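Local coordinates for uncharacterized protein (Bacteroides ovatus CL02T12C04, PDB 6PTM) that is probably an exo-acting carrageenase of glycoside hydrolase family 42, trimming galactose-based sugars from the ends of carrageenan chains, at residues Leu75-Ile80 and Glu186-Leu191; Ser401-Asp406 and Lys576-Asn581; Met580-Arg585 and Val617-Tyr622. All blocks are in the same frame, centred on the assembly; numbering follows the deposited sequence.

Contact 1 of 3, residues Leu75-Ile80 and Glu186-Leu191; sequences LRTAEI and EYHGNL
R76 and T77, on helix 69-90 of the N-terminal helical region, meet E186, Y187 and H188 in the loop that leads from helix 182-185 into strand 192-197 of the (beta/alpha)8 barrel. R76 carries most of the contact. Its CG stands anti to the backbone N (chi1 179°), and bends at chi2 and chi3 then fold the chain round, bringing the guanidinium back to the loop. There NH1 and NH2 both grip one carboxylate oxygen, E186 OE1, at 2.8 and 2.9 Å, each nitrogen keeping the acceptor close to the guanidinium plane. NH2 meets OE1 nearly head-on to the C-O bond, whereas NH1 comes from the anti side, tilted out of the carboxylate plane. R76 NE takes E79 OE1 at 3.1 Å, one helical turn on, so the guanidinium bridges two acids and its rotation is fixed; NH1 also reaches the backbone O of E183. The Y187 ring stands steeply to the guanidinium, planes 78° apart, with CE2 over one face toward the rim; its OH bonds E72. R76 CB and CG also pack beside Y187 CD2 and H188 CE1, and I80 CD1 approaches H188 CE1 at 4.2 Å. H188 turns its edge to R76 and T77, and the H541 ring meets it almost perpendicularly. In the ring plane, H188 NE2 donates to T77 OG1 at 2.8 Å, and that hydroxyl also bonds T73 O.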
ATOM      1  N   LEU A  75     -24.278  11.838  -8.844  1.00 18.10           N
ATOM      2  CA  LEU A  75     -25.502  12.540  -8.362  1.00 17.82           C
ATOM      3  C   LEU A  75     -25.516  12.483  -6.831  1.00 18.24           C
ATOM      4  O   LEU A  75     -25.758  13.512  -6.196  1.00 19.70           O
ATOM      5  CB  LEU A  75     -26.755  11.868  -8.928  1.00 19.49           C
ATOM      6  CG  LEU A  75     -28.068  12.539  -8.526  1.00 21.47           C
ATOM      7  CD1 LEU A  75     -28.157  13.925  -9.138  1.00 23.76           C
ATOM      8  CD2 LEU A  75     -29.269  11.736  -8.961  1.00 23.41           C
ATOM      9  N   ARG A  76     -25.312  11.309  -6.244  1.00 18.35           N
ATOM     10  CA  ARG A  76     -25.329  11.158  -4.771  1.00 18.21           C
ATOM     11  C   ARG A  76     -24.211  12.002  -4.158  1.00 19.20           C
ATOM     12  O   ARG A  76     -24.440  12.657  -3.114  1.00 17.84           O
ATOM     13  CB  ARG A  76     -25.224   9.696  -4.343  1.00 17.64           C
ATOM     14  CG  ARG A  76     -25.222   9.514  -2.833  1.00 18.07           C
ATOM     15  CD  ARG A  76     -26.431  10.125  -2.143  1.00 19.30           C
ATOM     16  NE  ARG A  76     -27.677   9.565  -2.662  1.00 20.42           N
ATOM     17  CZ  ARG A  76     -28.146   8.351  -2.373  1.00 22.24           C
ATOM     18  NH1 ARG A  76     -27.500   7.520  -1.569  1.00 20.64           N
ATOM     19  NH2 ARG A  76     -29.289   7.961  -2.909  1.00 23.05           N
ATOM     20  N   THR A  77     -23.030  11.987  -4.762  1.00 18.39           N
ATOM     21  CA  THR A  77     -21.925  12.815  -4.257  1.00 17.88           C
ATOM     22  C   THR A  77     -22.376  14.278  -4.222  1.00 17.49           C
ATOM     23  O   THR A  77     -22.074  15.012  -3.252  1.00 17.59           O
ATOM     24  CB  THR A  77     -20.663  12.659  -5.099  1.00 17.31           C
ATOM     25  OG1 THR A  77     -20.282  11.282  -5.176  1.00 16.27           O
ATOM     26  CG2 THR A  77     -19.547  13.477  -4.498  1.00 17.68           C
ATOM     27  N   ALA A  78     -23.020  14.715  -5.288  1.00 18.48           N
ATOM     28  CA  ALA A  78     -23.448  16.109  -5.458  1.00 17.66           C
ATOM     29  C   ALA A  78     -24.478  16.419  -4.371  1.00 19.49           C
ATOM     30  O   ALA A  78     -24.294  17.433  -3.650  1.00 20.06           O
ATOM     31  CB  ALA A  78     -23.974  16.303  -6.855  1.00 18.08           C
ATOM     32  N   GLU A  79     -25.470  15.539  -4.188  1.00 19.71           N
ATOM     33  CA  GLU A  79     -26.541  15.728  -3.164  1.00 20.23           C
ATOM     34  C   GLU A  79     -25.895  15.877  -1.795  1.00 19.86           C
ATOM     35  O   GLU A  79     -26.294  16.757  -1.067  1.00 17.52           O
ATOM     36  CB  GLU A  79     -27.517  14.559  -3.149  1.00 21.01           C
ATOM     37  CG  GLU A  79     -28.348  14.512  -4.397  1.00 20.88           C
ATOM     38  CD  GLU A  79     -29.096  13.209  -4.530  1.00 23.09           C
ATOM     39  OE1 GLU A  79     -28.754  12.260  -3.841  1.00 23.77           O
ATOM     40  OE2 GLU A  79     -29.961  13.150  -5.373  1.00 25.63           O
ATOM     41  N   ILE A  80     -24.876  15.075  -1.493  1.00 19.06           N
ATOM     42  CA  ILE A  80     -24.210  15.109  -0.161  1.00 19.67           C
ATOM     43  C   ILE A  80     -23.473  16.442  -0.004  1.00 19.67           C
ATOM     44  O   ILE A  80     -23.608  17.068   1.049  1.00 19.24           O
ATOM     45  CB  ILE A  80     -23.278  13.899   0.032  1.00 20.28           C
ATOM     46  CG1 ILE A  80     -24.103  12.606   0.173  1.00 21.08           C
ATOM     47  CG2 ILE A  80     -22.359  14.118   1.228  1.00 20.18           C
ATOM     48  CD1 ILE A  80     -23.269  11.343   0.168  1.00 21.64           C
ATOM     49  N   GLU A 186     -24.949   3.355  -0.022  1.00 21.88           N
ATOM     50  CA  GLU A 186     -25.539   2.972  -1.332  1.00 21.98           C
ATOM     51  C   GLU A 186     -24.468   3.036  -2.424  1.00 19.42           C
ATOM     52  O   GLU A 186     -24.352   2.059  -3.177  1.00 18.32           O
ATOM     53  CB  GLU A 186     -26.720   3.851  -1.700  1.00 23.95           C
ATOM     54  CG  GLU A 186     -27.968   3.362  -1.028  1.00 30.53           C
ATOM     55  CD  GLU A 186     -29.210   4.198  -1.267  1.00 30.34           C
ATOM     56  OE1 GLU A 186     -29.095   5.293  -1.856  1.00 30.72           O
ATOM     57  OE2 GLU A 186     -30.288   3.717  -0.874  1.00 36.70           O
ATOM     58  N   TYR A 187     -23.676   4.104  -2.474  1.00 18.64           N
ATOM     59  CA  TYR A 187     -22.687   4.273  -3.573  1.00 19.29           C
ATOM     60  C   TYR A 187     -21.240   4.381  -3.084  1.00 17.82           C
ATOM     61  O   TYR A 187     -20.353   4.191  -3.935  1.00 16.90           O
ATOM     62  CB  TYR A 187     -23.078   5.478  -4.422  1.00 19.65           C
ATOM     63  CG  TYR A 187     -24.457   5.332  -5.013  1.00 21.15           C
ATOM     64  CD1 TYR A 187     -24.660   4.577  -6.153  1.00 20.26           C
ATOM     65  CD2 TYR A 187     -25.565   5.918  -4.425  1.00 20.46           C
ATOM     66  CE1 TYR A 187     -25.920   4.411  -6.701  1.00 21.44           C
ATOM     67  CE2 TYR A 187     -26.822   5.802  -4.986  1.00 21.28           C
ATOM     68  CZ  TYR A 187     -27.005   5.038  -6.123  1.00 23.65           C
ATOM     69  OH  TYR A 187     -28.235   4.876  -6.700  1.00 23.43           O
ATOM     70  N   HIS A 188     -21.038   4.861  -1.856  1.00 17.37           N
ATOM     71  CA  HIS A 188     -19.688   5.261  -1.375  1.00 18.64           C
ATOM     72  C   HIS A 188     -18.988   4.204  -0.519  1.00 18.20           C
ATOM     73  O   HIS A 188     -18.141   4.580   0.288  1.00 18.35           O
ATOM     74  CB  HIS A 188     -19.746   6.658  -0.735  1.00 17.95           C
ATOM     75  CG  HIS A 188     -20.095   7.746  -1.695  1.00 18.66           C
ATOM     76  ND1 HIS A 188     -21.387   8.073  -2.001  1.00 18.93           N
ATOM     77  CD2 HIS A 188     -19.321   8.581  -2.414  1.00 17.72           C
ATOM     78  CE1 HIS A 188     -21.390   9.057  -2.863  1.00 17.22           C
ATOM     79  NE2 HIS A 188     -20.146   9.383  -3.131  1.00 19.91           N
ATOM     80  N   GLY A 189     -19.369   2.947  -0.690  1.00 17.30           N
ATOM     81  CA  GLY A 189     -18.730   1.800  -0.037  1.00 17.97           C
ATOM     82  C   GLY A 189     -19.591   1.327   1.102  1.00 17.64           C
ATOM     83  O   GLY A 189     -20.316   2.171   1.688  1.00 17.07           O
ATOM     84  N   ASN A 190     -19.523   0.035   1.405  1.00 16.26           N
ATOM     85  CA  ASN A 190     -20.294  -0.585   2.521  1.00 16.15           C
ATOM     86  C   ASN A 190     -19.358  -1.457   3.380  1.00 16.54           C
ATOM     87  O   ASN A 190     -19.681  -2.618   3.699  1.00 18.79           O
ATOM     88  CB  ASN A 190     -21.534  -1.293   1.970  1.00 16.62           C
ATOM     89  CG  ASN A 190     -22.493  -1.693   3.068  1.00 16.86           C
ATOM     90  OD1 ASN A 190     -22.438  -1.130   4.147  1.00 15.53           O
ATOM     91  ND2 ASN A 190     -23.409  -2.587   2.760  1.00 16.30           N
ATOM     92  N   LEU A 191     -18.237  -0.893   3.799  1.00 17.49           N
ATOM     93  CA  LEU A 191     -17.251  -1.611   4.634  1.00 17.77           C
ATOM     94  C   LEU A 191     -17.748  -1.652   6.077  1.00 18.60           C
ATOM     95  O   LEU A 191     -17.973  -0.585   6.667  1.00 18.84           O
ATOM     96  CB  LEU A 191     -15.914  -0.886   4.555  1.00 17.95           C
ATOM     97  CG  LEU A 191     -14.769  -1.587   5.274  1.00 17.77           C
ATOM     98  CD1 LEU A 191     -14.418  -2.912   4.583  1.00 17.76           C
ATOM     99  CD2 LEU A 191     -13.566  -0.657   5.304  1.00 17.80           C
TER

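Contact 2 of 3, residues Ser401-Asp406 and Lys576-Asn581; sequences SDNKRD and KAEHMN. With EDO (1,2-ethanediol), chain D.
N403 plugs its carboxamide into the start of helix 579-590, joining the loop after barrel helix 398-401 to the alpha/beta domain that follows the barrel. E578 holds the N-cap position; N581 N, which bonds E578 O weakly, also donates to N403 OD1 at 3.3 Å, in the carbonyl plane and on a lone pair, and M580 N makes a weak bond to the same oxygen. The same amide gives N403 ND2 to N581 OD1 at 2.9 Å, nearly straight (167°), though it arrives above the acceptor's carbonyl plane. H579 N instead donates to a water 3.0 Å away, which also lies within bonding distance of N403 O and K576 O. R405 NH1 spans D402 O and K404 O of its own loop, while NH2 bonds W400 O and reaches across to Y568 OH. A bend at chi2 (-46°) lays M580 SD obliquely beside R405 NH2, and M580 CB touches S401 O. A bound 1,2-ethanediol, probably from the crystallisation liquor, settles beside the joint, giving O1 to S401 O at 2.8 Å and O2 to D402 OD1 at 2.7 Å.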
ATOM      1  N   SER A 401      10.514   0.947   2.089  1.00 15.11           N
ATOM      2  CA  SER A 401      10.922   1.655   0.841  1.00 15.11           C
ATOM      3  C   SER A 401      11.925   2.782   1.166  1.00 16.24           C
ATOM      4  O   SER A 401      12.685   3.132   0.264  1.00 19.31           O
ATOM      5  CB  SER A 401       9.728   2.152   0.038  1.00 15.31           C
ATOM      6  OG  SER A 401       8.887   3.002   0.810  1.00 15.05           O
ATOM      7  N   ASP A 402      11.929   3.328   2.386  1.00 16.17           N
ATOM      8  CA  ASP A 402      12.961   4.296   2.851  1.00 16.52           C
ATOM      9  C   ASP A 402      14.086   3.520   3.564  1.00 17.08           C
ATOM     10  O   ASP A 402      14.027   2.274   3.622  1.00 15.69           O
ATOM     11  CB  ASP A 402      12.370   5.436   3.679  1.00 17.66           C
ATOM     12  CG  ASP A 402      11.602   6.487   2.865  1.00 18.79           C
ATOM     13  OD1 ASP A 402      11.733   6.509   1.630  1.00 19.76           O
ATOM     14  OD2 ASP A 402      10.843   7.245   3.479  1.00 18.44           O
ATOM     15  N   ASN A 403      15.116   4.235   4.039  1.00 17.44           N
ATOM     16  CA  ASN A 403      16.422   3.640   4.412  1.00 16.11           C
ATOM     17  C   ASN A 403      16.440   3.056   5.829  1.00 16.72           C
ATOM     18  O   ASN A 403      17.320   2.202   6.071  1.00 18.92           O
ATOM     19  CB  ASN A 403      17.543   4.659   4.233  1.00 15.65           C
ATOM     20  CG  ASN A 403      17.768   5.002   2.778  1.00 15.09           C
ATOM     21  OD1 ASN A 403      17.887   4.105   1.945  1.00 19.98           O
ATOM     22  ND2 ASN A 403      17.744   6.270   2.432  1.00 13.24           N
ATOM     23  N   LYS A 404      15.545   3.477   6.719  1.00 15.82           N
ATOM     24  CA  LYS A 404      15.601   3.138   8.159  1.00 16.44           C
ATOM     25  C   LYS A 404      15.159   1.683   8.387  1.00 15.94           C
ATOM     26  O   LYS A 404      14.150   1.244   7.766  1.00 14.27           O
ATOM     27  CB  LYS A 404      14.795   4.163   8.960  1.00 17.76           C
ATOM     28  CG  LYS A 404      15.291   5.614   8.804  1.00 20.46           C
ATOM     29  CD  LYS A 404      14.560   6.632   9.671  1.00 24.49           C
ATOM     30  N   ARG A 405      15.865   0.981   9.280  1.00 15.89           N
ATOM     31  CA  ARG A 405      15.566  -0.431   9.649  1.00 15.59           C
ATOM     32  C   ARG A 405      15.591  -0.611  11.168  1.00 15.18           C
ATOM     33  O   ARG A 405      15.760  -1.753  11.590  1.00 16.84           O
ATOM     34  CB  ARG A 405      16.549  -1.353   8.915  1.00 15.25           C
ATOM     35  CG  ARG A 405      16.264  -1.509   7.427  1.00 15.22           C
ATOM     36  CD  ARG A 405      14.865  -2.070   7.150  1.00 15.28           C
ATOM     37  NE  ARG A 405      14.682  -2.346   5.733  1.00 14.81           N
ATOM     38  CZ  ARG A 405      14.428  -1.438   4.801  1.00 15.54           C
ATOM     39  NH1 ARG A 405      14.253  -0.156   5.116  1.00 16.05           N
ATOM     40  NH2 ARG A 405      14.347  -1.832   3.543  1.00 16.77           N
ATOM     41  N   ASP A 406      15.346   0.442  11.967  1.00 14.65           N
ATOM     42  CA  ASP A 406      15.308   0.334  13.441  1.00 13.62           C
ATOM     43  C   ASP A 406      13.881   0.132  13.956  1.00 14.51           C
ATOM     44  O   ASP A 406      13.723   0.018  15.170  1.00 15.85           O
ATOM     45  CB  ASP A 406      15.977   1.541  14.094  1.00 14.35           C
ATOM     46  CG  ASP A 406      15.247   2.838  13.799  1.00 13.60           C
ATOM     47  OD1 ASP A 406      15.131   3.171  12.587  1.00 13.63           O
ATOM     48  OD2 ASP A 406      14.745   3.422  14.761  1.00 13.39           O
ATOM     49  N   LYS A 576      23.685  -0.528   6.061  1.00 17.52           N
ATOM     50  CA  LYS A 576      23.951   0.670   5.215  1.00 17.87           C
ATOM     51  C   LYS A 576      22.977   1.805   5.553  1.00 17.67           C
ATOM     52  O   LYS A 576      21.830   1.557   5.918  1.00 17.83           O
ATOM     53  CB  LYS A 576      23.878   0.330   3.728  1.00 18.05           C
ATOM     54  CG  LYS A 576      24.987  -0.529   3.164  1.00 17.95           C
ATOM     55  CD  LYS A 576      24.713  -0.962   1.742  1.00 18.44           C
ATOM     56  CE  LYS A 576      24.354   0.203   0.824  1.00 19.06           C
ATOM     57  NZ  LYS A 576      24.110  -0.235  -0.574  1.00 18.88           N
ATOM     58  N   ALA A 577      23.473   3.035   5.476  1.00 18.50           N
ATOM     59  CA  ALA A 577      22.704   4.256   5.755  1.00 19.41           C
ATOM     60  C   ALA A 577      21.645   4.403   4.661  1.00 17.79           C
ATOM     61  O   ALA A 577      20.556   4.854   4.979  1.00 18.13           O
ATOM     62  CB  ALA A 577      23.631   5.461   5.799  1.00 21.10           C
ATOM     63  N   GLU A 578      21.971   4.033   3.427  1.00 17.36           N
ATOM     64  CA  GLU A 578      21.184   4.435   2.226  1.00 20.55           C
ATOM     65  C   GLU A 578      21.035   3.272   1.240  1.00 18.72           C
ATOM     66  O   GLU A 578      21.144   3.503   0.025  1.00 16.82           O
ATOM     67  CB  GLU A 578      21.875   5.639   1.577  1.00 22.52           C
ATOM     68  CG  GLU A 578      21.951   6.855   2.484  1.00 24.60           C
ATOM     69  CD  GLU A 578      22.535   8.070   1.780  1.00 29.01           C
ATOM     70  OE1 GLU A 578      23.534   7.912   1.096  1.00 29.97           O
ATOM     71  OE2 GLU A 578      21.979   9.152   1.920  1.00 33.21           O
ATOM     72  N   HIS A 579      20.721   2.067   1.727  1.00 16.91           N
ATOM     73  CA  HIS A 579      20.600   0.886   0.857  1.00 16.35           C
ATOM     74  C   HIS A 579      19.412   1.074  -0.108  1.00 16.12           C
ATOM     75  O   HIS A 579      19.515   0.655  -1.267  1.00 17.32           O
ATOM     76  CB  HIS A 579      20.453  -0.390   1.671  1.00 15.59           C
ATOM     77  CG  HIS A 579      20.478  -1.567   0.762  1.00 15.01           C
ATOM     78  ND1 HIS A 579      21.533  -1.781  -0.094  1.00 14.68           N
ATOM     79  CD2 HIS A 579      19.582  -2.548   0.523  1.00 14.50           C
ATOM     80  CE1 HIS A 579      21.303  -2.849  -0.832  1.00 15.19           C
ATOM     81  NE2 HIS A 579      20.128  -3.373  -0.443  1.00 15.44           N
ATOM     82  N   MET A 580      18.308   1.649   0.366  1.00 15.12           N
ATOM     83  CA  MET A 580      17.073   1.730  -0.439  1.00 14.81           C
ATOM     84  C   MET A 580      17.205   2.837  -1.490  1.00 15.14           C
ATOM     85  O   MET A 580      16.547   2.703  -2.528  1.00 15.88           O
ATOM     86  CB  MET A 580      15.862   1.941   0.457  1.00 14.82           C
ATOM     87  CG  MET A 580      15.562   0.702   1.334  1.00 16.12           C
ATOM     88  SD  MET A 580      15.601  -0.879   0.439  1.00 16.70           S
ATOM     89  CE  MET A 580      14.137  -0.662  -0.578  1.00 18.71           C
ATOM     90  N   ASN A 581      18.107   3.811  -1.321  1.00 15.73           N
ATOM     91  CA  ASN A 581      18.444   4.703  -2.472  1.00 16.12           C
ATOM     92  C   ASN A 581      18.932   3.822  -3.614  1.00 15.24           C
ATOM     93  O   ASN A 581      18.544   4.073  -4.766  1.00 17.98           O
ATOM     94  CB  ASN A 581      19.528   5.731  -2.163  1.00 16.81           C
ATOM     95  CG  ASN A 581      19.114   6.760  -1.144  1.00 18.66           C
ATOM     96  OD1 ASN A 581      18.133   6.617  -0.454  1.00 21.01           O
ATOM     97  ND2 ASN A 581      19.868   7.822  -1.038  1.00 23.78           N
TER
HETATM   98  C1  EDO D 803      14.688   5.807  -1.576  1.00 32.71           C
HETATM   99  O1  EDO D 803      13.408   5.189  -1.543  1.00 29.15           O
HETATM  100  C2  EDO D 803      15.143   6.206  -0.248  1.00 32.01           C
HETATM  101  O2  EDO D 803      14.123   6.848   0.490  1.00 33.54           O
HETATM  102  O   HOH W   1      19.551   1.418   4.383  1.00 19.24           O

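Contact 3 of 3, residues Met580-Arg585 and Val617-Tyr622; sequences MNDVLR and VYKTPY
D582 and R585, one turn apart on helix 579-590, face Y618 and K619 in the loop that leaves strand 614-617 of the five-stranded, flavodoxin-like parallel sheet. At D582 the backbone O lies at the edge of the Y618 ring, 3.3 Å from CE2. The D582 side chain crosses K619 at about a right angle, and OD1 rests 3.4 Å from the aliphatic CD of that lysine. The lysine's charge goes past the aspartate: its chain, bent at chi3 and chi4, sends NZ to E646, while CG sits over the centre of the Y618 ring. D582 OD2 has its own partner in K576. Farther along the helix, R585 runs extended, CG anti to the backbone N (chi1 -167°), until a bend at chi3 turns the guanidinium back over the helix. NH1 then serves two acceptors near the guanidinium plane: D582 OD1 at 2.8 Å, met on its anti side, and Y618 OH at 3.0 Å, where the N-H points at the oxygen with an angle of 155°. A leucine in place of R585 would probably leave D582 OD1 without its cation and the tyrosine hydroxyl without this donor. The hydroxyl thus acts as an acceptor here, and D582, paired with R585 through one oxygen and K576 through the other, is likely to remain ionised despite its burial.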
ATOM      1  N   MET A 580      18.308   1.649   0.366  1.00 15.12           N
ATOM      2  CA  MET A 580      17.073   1.730  -0.439  1.00 14.81           C
ATOM      3  C   MET A 580      17.205   2.837  -1.490  1.00 15.14           C
ATOM      4  O   MET A 580      16.547   2.703  -2.528  1.00 15.88           O
ATOM      5  CB  MET A 580      15.862   1.941   0.457  1.00 14.82           C
ATOM      6  CG  MET A 580      15.562   0.702   1.334  1.00 16.12           C
ATOM      7  SD  MET A 580      15.601  -0.879   0.439  1.00 16.70           S
ATOM      8  CE  MET A 580      14.137  -0.662  -0.578  1.00 18.71           C
ATOM      9  N   ASN A 581      18.107   3.811  -1.321  1.00 15.73           N
ATOM     10  CA  ASN A 581      18.444   4.703  -2.472  1.00 16.12           C
ATOM     11  C   ASN A 581      18.932   3.822  -3.614  1.00 15.24           C
ATOM     12  O   ASN A 581      18.544   4.073  -4.766  1.00 17.98           O
ATOM     13  CB  ASN A 581      19.528   5.731  -2.163  1.00 16.81           C
ATOM     14  CG  ASN A 581      19.114   6.760  -1.144  1.00 18.66           C
ATOM     15  OD1 ASN A 581      18.133   6.617  -0.454  1.00 21.01           O
ATOM     16  ND2 ASN A 581      19.868   7.822  -1.038  1.00 23.78           N
ATOM     17  N   ASP A 582      19.830   2.875  -3.328  1.00 14.93           N
ATOM     18  CA  ASP A 582      20.427   1.991  -4.356  1.00 14.34           C
ATOM     19  C   ASP A 582      19.339   1.066  -4.934  1.00 14.21           C
ATOM     20  O   ASP A 582      19.259   0.824  -6.183  1.00 14.27           O
ATOM     21  CB  ASP A 582      21.607   1.213  -3.751  1.00 15.79           C
ATOM     22  CG  ASP A 582      22.749   2.121  -3.339  1.00 16.45           C
ATOM     23  OD1 ASP A 582      22.911   3.134  -4.006  1.00 17.18           O
ATOM     24  OD2 ASP A 582      23.416   1.825  -2.320  1.00 16.98           O
ATOM     25  N   VAL A 583      18.529   0.482  -4.072  1.00 14.69           N
ATOM     26  CA  VAL A 583      17.514  -0.477  -4.563  1.00 15.37           C
ATOM     27  C   VAL A 583      16.528   0.301  -5.457  1.00 14.85           C
ATOM     28  O   VAL A 583      16.226  -0.183  -6.537  1.00 14.19           O
ATOM     29  CB  VAL A 583      16.796  -1.199  -3.413  1.00 16.09           C
ATOM     30  CG1 VAL A 583      15.627  -1.971  -3.969  1.00 16.79           C
ATOM     31  CG2 VAL A 583      17.732  -2.107  -2.634  1.00 15.85           C
ATOM     32  N   LEU A 584      16.098   1.494  -5.049  1.00 15.33           N
ATOM     33  CA  LEU A 584      15.226   2.338  -5.904  1.00 15.73           C
ATOM     34  C   LEU A 584      15.942   2.624  -7.230  1.00 16.51           C
ATOM     35  O   LEU A 584      15.272   2.617  -8.250  1.00 15.34           O
ATOM     36  CB  LEU A 584      14.835   3.632  -5.168  1.00 15.18           C
ATOM     37  CG  LEU A 584      13.948   4.595  -5.951  1.00 15.07           C
ATOM     38  CD1 LEU A 584      12.672   3.901  -6.403  1.00 15.31           C
ATOM     39  CD2 LEU A 584      13.612   5.848  -5.139  1.00 15.15           C
ATOM     40  N   ARG A 585      17.249   2.910  -7.235  1.00 16.36           N
ATOM     41  CA  ARG A 585      17.926   3.351  -8.479  1.00 16.25           C
ATOM     42  C   ARG A 585      17.802   2.235  -9.528  1.00 16.70           C
ATOM     43  O   ARG A 585      17.446   2.554 -10.693  1.00 16.48           O
ATOM     44  CB  ARG A 585      19.370   3.790  -8.195  1.00 17.21           C
ATOM     45  CG  ARG A 585      20.025   4.544  -9.352  1.00 17.79           C
ATOM     46  CD  ARG A 585      21.483   4.983  -9.088  1.00 20.20           C
ATOM     47  NE  ARG A 585      21.526   5.646  -7.790  1.00 20.34           N
ATOM     48  CZ  ARG A 585      21.995   5.106  -6.667  1.00 21.15           C
ATOM     49  NH1 ARG A 585      22.557   3.909  -6.648  1.00 20.33           N
ATOM     50  NH2 ARG A 585      21.884   5.786  -5.547  1.00 22.23           N
ATOM     51  N   VAL A 617      21.747  -8.278  -8.858  1.00 17.54           N
ATOM     52  CA  VAL A 617      22.345  -8.003  -7.527  1.00 18.35           C
ATOM     53  C   VAL A 617      23.170  -6.727  -7.655  1.00 17.57           C
ATOM     54  O   VAL A 617      24.202  -6.727  -8.369  1.00 17.84           O
ATOM     55  CB  VAL A 617      23.169  -9.180  -6.974  1.00 19.01           C
ATOM     56  CG1 VAL A 617      23.671  -8.837  -5.574  1.00 20.34           C
ATOM     57  CG2 VAL A 617      22.386 -10.480  -6.972  1.00 20.59           C
ATOM     58  N   TYR A 618      22.679  -5.664  -7.028  1.00 17.86           N
ATOM     59  CA  TYR A 618      23.183  -4.283  -7.194  1.00 18.60           C
ATOM     60  C   TYR A 618      23.475  -3.701  -5.827  1.00 19.23           C
ATOM     61  O   TYR A 618      22.543  -3.711  -4.979  1.00 17.31           O
ATOM     62  CB  TYR A 618      22.163  -3.406  -7.923  1.00 18.44           C
ATOM     63  CG  TYR A 618      22.561  -1.974  -8.137  1.00 17.72           C
ATOM     64  CD1 TYR A 618      23.569  -1.619  -9.019  1.00 17.89           C
ATOM     65  CD2 TYR A 618      21.902  -0.962  -7.468  1.00 18.35           C
ATOM     66  CE1 TYR A 618      23.910  -0.289  -9.220  1.00 18.42           C
ATOM     67  CE2 TYR A 618      22.226   0.369  -7.653  1.00 17.82           C
ATOM     68  CZ  TYR A 618      23.204   0.704  -8.567  1.00 17.87           C
ATOM     69  OH  TYR A 618      23.482   2.018  -8.733  1.00 18.66           O
ATOM     70  N   LYS A 619      24.716  -3.214  -5.656  1.00 16.33           N
ATOM     71  CA  LYS A 619      25.189  -2.482  -4.456  1.00 17.90           C
ATOM     72  C   LYS A 619      24.677  -3.167  -3.178  1.00 17.13           C
ATOM     73  O   LYS A 619      24.158  -2.487  -2.265  1.00 16.81           O
ATOM     74  CB  LYS A 619      24.760  -1.020  -4.577  1.00 21.25           C
ATOM     75  CG  LYS A 619      25.514  -0.206  -5.628  1.00 24.74           C
ATOM     76  CD  LYS A 619      25.522   1.286  -5.281  1.00 29.49           C
ATOM     77  CE  LYS A 619      26.827   1.976  -5.606  1.00 35.70           C
ATOM     78  NZ  LYS A 619      26.975   2.018  -7.066  1.00 39.65           N
ATOM     79  N   THR A 620      24.896  -4.476  -3.098  1.00 16.53           N
ATOM     80  CA  THR A 620      24.526  -5.330  -1.948  1.00 17.01           C
ATOM     81  C   THR A 620      25.802  -5.974  -1.405  1.00 17.94           C
ATOM     82  O   THR A 620      25.963  -7.194  -1.480  1.00 17.36           O
ATOM     83  CB  THR A 620      23.407  -6.285  -2.390  1.00 17.37           C
ATOM     84  OG1 THR A 620      22.343  -5.506  -2.970  1.00 18.78           O
ATOM     85  CG2 THR A 620      22.867  -7.113  -1.248  1.00 18.07           C
ATOM     86  N   PRO A 621      26.736  -5.182  -0.824  1.00 19.81           N
ATOM     87  CA  PRO A 621      28.044  -5.698  -0.416  1.00 19.96           C
ATOM     88  C   PRO A 621      27.928  -6.632   0.794  1.00 19.50           C
ATOM     89  O   PRO A 621      28.716  -7.539   0.861  1.00 19.36           O
ATOM     90  CB  PRO A 621      28.848  -4.444  -0.047  1.00 20.67           C
ATOM     91  CG  PRO A 621      27.804  -3.453   0.400  1.00 20.33           C
ATOM     92  CD  PRO A 621      26.586  -3.768  -0.452  1.00 20.22           C
ATOM     93  N   TYR A 622      26.967  -6.382   1.690  1.00 20.24           N
ATOM     94  CA  TYR A 622      26.624  -7.272   2.830  1.00 19.26           C
ATOM     95  C   TYR A 622      25.576  -8.314   2.423  1.00 19.94           C
ATOM     96  O   TYR A 622      24.508  -7.970   1.857  1.00 18.02           O
ATOM     97  CB  TYR A 622      26.037  -6.490   4.000  1.00 19.06           C
ATOM     98  CG  TYR A 622      26.893  -5.403   4.586  1.00 18.13           C
ATOM     99  CD1 TYR A 622      27.612  -5.638   5.738  1.00 17.00           C
ATOM    100  CD2 TYR A 622      26.843  -4.093   4.106  1.00 18.04           C
ATOM    101  CE1 TYR A 622      28.333  -4.635   6.356  1.00 17.84           C
ATOM    102  CE2 TYR A 622      27.561  -3.070   4.704  1.00 18.21           C
ATOM    103  CZ  TYR A 622      28.338  -3.355   5.816  1.00 19.20           C
ATOM    104  OH  TYR A 622      29.015  -2.382   6.486  1.00 19.84           O
TER

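Contacts 2 and 3 are neighbours, with centres about 10 Å apart; contact 1 lies on the opposite side of the chain's centre, its centre about 41 and 45 Å from theirs. All three are partly buried, but contact 3 has no exposed residue among its touching ones, contact 1 one and contact 2 three. Contact 1 ties the N-terminal helices to the barrel, contact 2 ties the barrel to the alpha/beta domain, and contact 3 works inside that last domain. Helix 579-590 serves both of the latter. K576 links them, its NZ reaching D582 OD2 at 2.8 Å. Arginine-carboxylate pairs mark contacts 1 and 3; contact 2 relies on neutral side-chain amides, backbone N-H groups and a bridging water.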